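Local coordinates for protein 6-aminohexanoate-cyclic-dimer hydrolase (PDB 3A2Q) that hydrolyses the cyclic dimer of 6-aminohexanoate, a nylon-6 byproduct, to the linear dimer, at residues S257-V262 against D294-Y299; A279-A284 against I385-T390. The protein carries 1 engineered substitution. All blocks are in the same frame, centred on the assembly; numbering follows the deposited sequence.

Contact 1. Residues S257-V262 against D294-Y299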
loop_
_atom_site.group_PDB
_atom_site.type_symbol
_atom_site.label_atom_id
_atom_site.label_comp_id
_atom_site.label_asym_id
_atom_site.label_seq_id
_atom_site.Cartn_x
_atom_site.Cartn_y
_atom_site.Cartn_z
ATOM N N SER A 257 18.844 -1.967 22.015
ATOM C CA SER A 257 17.662 -2.563 22.629
ATOM C C SER A 257 16.536 -1.534 22.721
ATOM O O SER A 257 16.636 -0.545 23.446
ATOM C CB SER A 257 18.011 -3.094 24.023
ATOM O OG SER A 257 16.898 -3.718 24.639
ATOM N N LEU A 258 15.458 -1.774 21.981
ATOM C CA LEU A 258 14.324 -0.854 21.968
ATOM C C LEU A 258 13.158 -1.355 22.811
ATOM O O LEU A 258 13.027 -2.550 23.057
ATOM C CB LEU A 258 13.852 -0.650 20.526
ATOM C CG LEU A 258 14.893 -0.165 19.518
ATOM C CD1 LEU A 258 14.268 -0.105 18.132
ATOM C CD2 LEU A 258 15.406 1.206 19.929
ATOM N N ARG A 259 12.316 -0.427 23.259
ATOM C CA ARG A 259 11.137 -0.775 24.041
ATOM C C ARG A 259 10.087 -1.187 23.016
ATOM O O ARG A 259 9.618 -0.360 22.231
ATOM C CB ARG A 259 10.631 0.431 24.844
ATOM C CG ARG A 259 11.363 0.670 26.151
ATOM C CD ARG A 259 10.918 -0.311 27.244
ATOM N NE ARG A 259 9.639 0.060 27.858
ATOM C CZ ARG A 259 9.079 -0.585 28.880
ATOM N NH1 ARG A 259 9.679 -1.644 29.413
ATOM N NH2 ARG A 259 7.923 -0.164 29.377
ATOM N N VAL A 260 9.731 -2.463 23.026
ATOM C CA VAL A 260 8.761 -2.992 22.079
ATOM C C VAL A 260 7.495 -3.482 22.753
ATOM O O VAL A 260 7.553 -4.210 23.741
ATOM C CB VAL A 260 9.365 -4.168 21.280
ATOM C CG1 VAL A 260 8.351 -4.688 20.259
ATOM C CG2 VAL A 260 10.646 -3.730 20.596
ATOM N N GLY A 261 6.353 -3.077 22.210
ATOM C CA GLY A 261 5.078 -3.520 22.742
ATOM C C GLY A 261 4.452 -4.412 21.683
ATOM O O GLY A 261 4.530 -4.106 20.494
ATOM N N VAL A 262 3.849 -5.521 22.094
ATOM C CA VAL A 262 3.227 -6.425 21.137
ATOM C C VAL A 262 1.740 -6.553 21.435
ATOM O O VAL A 262 1.324 -6.622 22.593
ATOM C CB VAL A 262 3.901 -7.826 21.156
ATOM C CG1 VAL A 262 3.884 -8.402 22.553
ATOM C CG2 VAL A 262 3.187 -8.764 20.190
ATOM N N ASP A 294 13.612 -5.142 24.464
ATOM C CA ASP A 294 12.793 -5.236 25.661
ATOM C C ASP A 294 11.350 -5.373 25.187
ATOM O O ASP A 294 10.626 -4.383 25.055
ATOM C CB ASP A 294 12.971 -3.980 26.518
ATOM C CG ASP A 294 12.117 -3.996 27.767
ATOM O OD1 ASP A 294 11.707 -5.090 28.210
ATOM O OD2 ASP A 294 11.864 -2.903 28.317
ATOM N N VAL A 295 10.948 -6.614 24.930
ATOM C CA VAL A 295 9.611 -6.914 24.429
ATOM C C VAL A 295 8.588 -7.168 25.535
ATOM O O VAL A 295 8.822 -7.963 26.442
ATOM C CB VAL A 295 9.665 -8.129 23.486
ATOM C CG1 VAL A 295 8.304 -8.352 22.836
ATOM C CG2 VAL A 295 10.733 -7.903 22.432
ATOM N N ASN A 296 7.446 -6.497 25.436
ATOM C CA ASN A 296 6.390 -6.607 26.436
ATOM C C ASN A 296 5.007 -6.586 25.800
ATOM O O ASN A 296 4.835 -6.070 24.699
ATOM C CB ASN A 296 6.479 -5.424 27.403
ATOM C CG ASN A 296 7.826 -5.319 28.075
ATOM O OD1 ASN A 296 8.131 -6.074 28.993
ATOM N ND2 ASN A 296 8.651 -4.383 27.610
ATOM N N ASP A 297 4.022 -7.145 26.495
ATOM C CA ASP A 297 2.659 -7.115 25.986
ATOM C C ASP A 297 2.115 -5.741 26.366
ATOM O O ASP A 297 1.760 -5.490 27.520
ATOM C CB ASP A 297 1.803 -8.220 26.610
ATOM C CG ASP A 297 2.132 -9.593 26.059
ATOM O OD1 ASP A 297 2.899 -9.668 25.079
ATOM O OD2 ASP A 297 1.619 -10.596 26.596
ATOM N N ALA A 298 2.079 -4.844 25.389
ATOM C CA ALA A 298 1.603 -3.493 25.624
ATOM C C ALA A 298 1.219 -2.855 24.303
ATOM O O ALA A 298 1.700 -3.254 23.245
ATOM C CB ALA A 298 2.686 -2.672 26.303
ATOM N N TYR A 299 0.361 -1.849 24.371
ATOM C CA TYR A 299 -0.093 -1.176 23.170
ATOM C C TYR A 299 -0.758 0.145 23.527
ATOM O O TYR A 299 -1.179 0.351 24.665
ATOM C CB TYR A 299 -1.083 -2.083 22.439
ATOM C CG TYR A 299 -2.328 -2.387 23.245
ATOM C CD1 TYR A 299 -3.464 -1.580 23.147
ATOM C CD2 TYR A 299 -2.374 -3.487 24.103
ATOM C CE1 TYR A 299 -4.616 -1.865 23.877
ATOM C CE2 TYR A 299 -3.519 -3.779 24.837
ATOM C CZ TYR A 299 -4.635 -2.968 24.718
ATOM O OH TYR A 299 -5.773 -3.272 25.432
#
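A chi1 of 179° turns the Asp294 carboxylate away from its own amide N and alongside Arg259, whose chain bends back at chi2 and chi3, and these torsions bring the two charged ends together on the same face of the sheet. Arg259 NH1 gives a nearly straight hydrogen bond to Asp294 OD2 (2.7 Å) within a salt bridge; the oxygen lies at the guanidinium edge, in that group's plane, while NH1 comes to its syn side tilted 29° out of the carboxylate plane. The two planes are turned 45° apart. Asn296 ND2 adds a weak bond to Asp294 OD1 at 3.2 Å, so both carboxylate oxygens are engaged. With an alanine here instead of Asp294, Arg259 NH1 is likely to lose its anionic partner and the Asn296 amide to turn more freely. Behind this cluster the strands pair in parallel: Val260 N bonds Asp294 O (2.9 Å), Val260 O takes Asn296 N (2.8 Å), and Val262 N reaches Asn296 O (2.8 Å). On the other face Val260 CB meets Val295 CG2 at 4.1 Å. Helix 275-290, which links the two strands in a beta-alpha-beta unit, packs through Ala285 on Val262 and Val295, and strand 383-387 pairs with the far side of strand 259-262.

Contact 2. Residues A279-A284 against I385-T390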
loop_
_atom_site.group_PDB
_atom_site.type_symbol
_atom_site.label_atom_id
_atom_site.label_comp_id
_atom_site.label_asym_id
_atom_site.label_seq_id
_atom_site.Cartn_x
_atom_site.Cartn_y
_atom_site.Cartn_z
ATOM N N ALA A 279 -0.636 -15.372 16.220
ATOM C CA ALA A 279 0.549 -16.197 16.436
ATOM C C ALA A 279 1.754 -15.732 15.618
ATOM O O ALA A 279 2.893 -15.875 16.054
ATOM C CB ALA A 279 0.230 -17.659 16.123
ATOM N N ALA A 280 1.502 -15.184 14.432
ATOM C CA ALA A 280 2.576 -14.698 13.571
ATOM C C ALA A 280 3.234 -13.504 14.240
ATOM O O ALA A 280 4.456 -13.390 14.275
ATOM C CB ALA A 280 2.019 -14.291 12.203
ATOM N N ALA A 281 2.412 -12.606 14.772
ATOM C CA ALA A 281 2.929 -11.422 15.452
ATOM C C ALA A 281 3.676 -11.850 16.716
ATOM O O ALA A 281 4.747 -11.325 17.029
ATOM C CB ALA A 281 1.783 -10.487 15.807
ATOM N N ARG A 282 3.109 -12.810 17.437
ATOM C CA ARG A 282 3.737 -13.305 18.659
ATOM C C ARG A 282 5.116 -13.881 18.323
ATOM O O ARG A 282 6.100 -13.611 19.014
ATOM C CB ARG A 282 2.841 -14.368 19.309
ATOM C CG ARG A 282 3.390 -14.985 20.592
ATOM C CD ARG A 282 3.690 -13.937 21.652
ATOM N NE ARG A 282 2.493 -13.227 22.094
ATOM C CZ ARG A 282 2.497 -12.268 23.015
ATOM N NH1 ARG A 282 3.636 -11.904 23.593
ATOM N NH2 ARG A 282 1.364 -11.671 23.357
ATOM N N GLY A 283 5.176 -14.659 17.248
ATOM C CA GLY A 283 6.429 -15.257 16.820
ATOM C C GLY A 283 7.488 -14.220 16.496
ATOM O O GLY A 283 8.663 -14.413 16.800
ATOM N N ALA A 284 7.076 -13.121 15.868
ATOM C CA ALA A 284 8.002 -12.051 15.514
ATOM C C ALA A 284 8.487 -11.361 16.786
ATOM O O ALA A 284 9.646 -10.967 16.883
ATOM C CB ALA A 284 7.316 -11.040 14.595
ATOM N N ILE A 385 4.346 -4.002 17.674
ATOM C CA ILE A 385 4.314 -5.159 16.790
ATOM C C ILE A 385 2.887 -5.693 16.861
ATOM O O ILE A 385 2.356 -5.917 17.950
ATOM C CB ILE A 385 5.256 -6.297 17.267
ATOM C CG1 ILE A 385 6.636 -5.743 17.613
ATOM C CG2 ILE A 385 5.374 -7.360 16.178
ATOM C CD1 ILE A 385 7.321 -5.042 16.476
ATOM N N LEU A 386 2.261 -5.882 15.705
ATOM C CA LEU A 386 0.906 -6.409 15.671
ATOM C C LEU A 386 0.640 -6.993 14.292
ATOM O O LEU A 386 1.343 -6.677 13.334
ATOM C CB LEU A 386 -0.113 -5.304 15.973
ATOM C CG LEU A 386 -0.338 -4.205 14.924
ATOM C CD1 LEU A 386 -1.537 -3.366 15.339
ATOM C CD2 LEU A 386 0.901 -3.333 14.778
ATOM N N PRO A 387 -0.364 -7.882 14.178
ATOM C CA PRO A 387 -0.666 -8.471 12.867
ATOM C C PRO A 387 -1.052 -7.358 11.900
ATOM O O PRO A 387 -1.606 -6.348 12.323
ATOM C CB PRO A 387 -1.847 -9.401 13.164
ATOM C CG PRO A 387 -1.679 -9.733 14.620
ATOM C CD PRO A 387 -1.232 -8.433 15.230
ATOM N N THR A 388 -0.760 -7.521 10.613
ATOM C CA THR A 388 -1.135 -6.487 9.658
ATOM C C THR A 388 -2.650 -6.557 9.455
ATOM O O THR A 388 -3.327 -5.530 9.477
ATOM C CB THR A 388 -0.419 -6.668 8.310
ATOM O OG1 THR A 388 0.994 -6.677 8.524
ATOM C CG2 THR A 388 -0.758 -5.512 7.364
ATOM N N VAL A 389 -3.175 -7.766 9.256
ATOM C CA VAL A 389 -4.620 -7.948 9.087
ATOM C C VAL A 389 -5.140 -8.804 10.240
ATOM O O VAL A 389 -4.357 -9.479 10.917
ATOM C CB VAL A 389 -4.970 -8.595 7.725
ATOM C CG1 VAL A 389 -4.473 -7.706 6.598
ATOM C CG2 VAL A 389 -4.370 -9.988 7.623
ATOM N N THR A 390 -6.451 -8.791 10.468
ATOM C CA THR A 390 -7.016 -9.526 11.600
ATOM C C THR A 390 -7.815 -10.783 11.286
ATOM O O THR A 390 -8.366 -11.407 12.197
ATOM C CB THR A 390 -7.922 -8.613 12.436
ATOM O OG1 THR A 390 -9.171 -8.426 11.753
ATOM C CG2 THR A 390 -7.264 -7.254 12.638
#
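No hydrogen bond joins Ala281 and Ala284 to Ile385 and Pro387; within these segments the shortest runs along the helix, from Gly283 N to Ala279 O at 2.8 Å, one turn of the backbone that carries the two touching alanines. Ala281 does most of the work. Its CB sits over one face of the Pro387 ring, 3.7 Å from both CG and CD of Pro387. Ala281 CB also approaches Leu386 C at 4.0 Å. One turn further on, Ala284 CB comes within 4.5 Å of Ile385 CG2. That methyl stands anti to the Ile385 backbone N, because CG1 takes chi1 of -48°, and the same torsion brings Ile385 CG2 to 4.1 Å from Ala281 O. The helix runs nearly antiparallel to strand 385-387, at 156°, with the short axes 6.9 Å apart at their nearest. Leu386 points the other way, onto Phe424, whereas Ala284 also rests on Val451 of strand 448-455, and Ala280 on Ile449 of the same strand. This is a helix laid on one face of the central sheet of the amidase fold. No hydrogen bond or charge crosses the contact; it rests on van der Waals contact of buried groups, and the small alanine side chains probably let the helix approach the strand this nearly.

Overall arrangement
The two contacts lie 13 Å apart between centres, on the same side of the chain's centre, and their segments alternate along the chain: 257-262, 279-284, 294-299, then 385-390. Both reach the same mixed sheet, in which strand 294-297 is one of the two outermost, strand 259-262 comes next and strand 383-387 follows, all parallel. Helix 275-290, which links the first two strands, packs on the third in contact 2. Direct ties join them: Asp297 OD1 and Arg282 NH1 form a 2.8 Å salt bridge, and Val260 CG1 packs on Ile385 CG1. Together they build the sheet's edge and its covering helix, away from the active site and the bound 6-aminohexanoate.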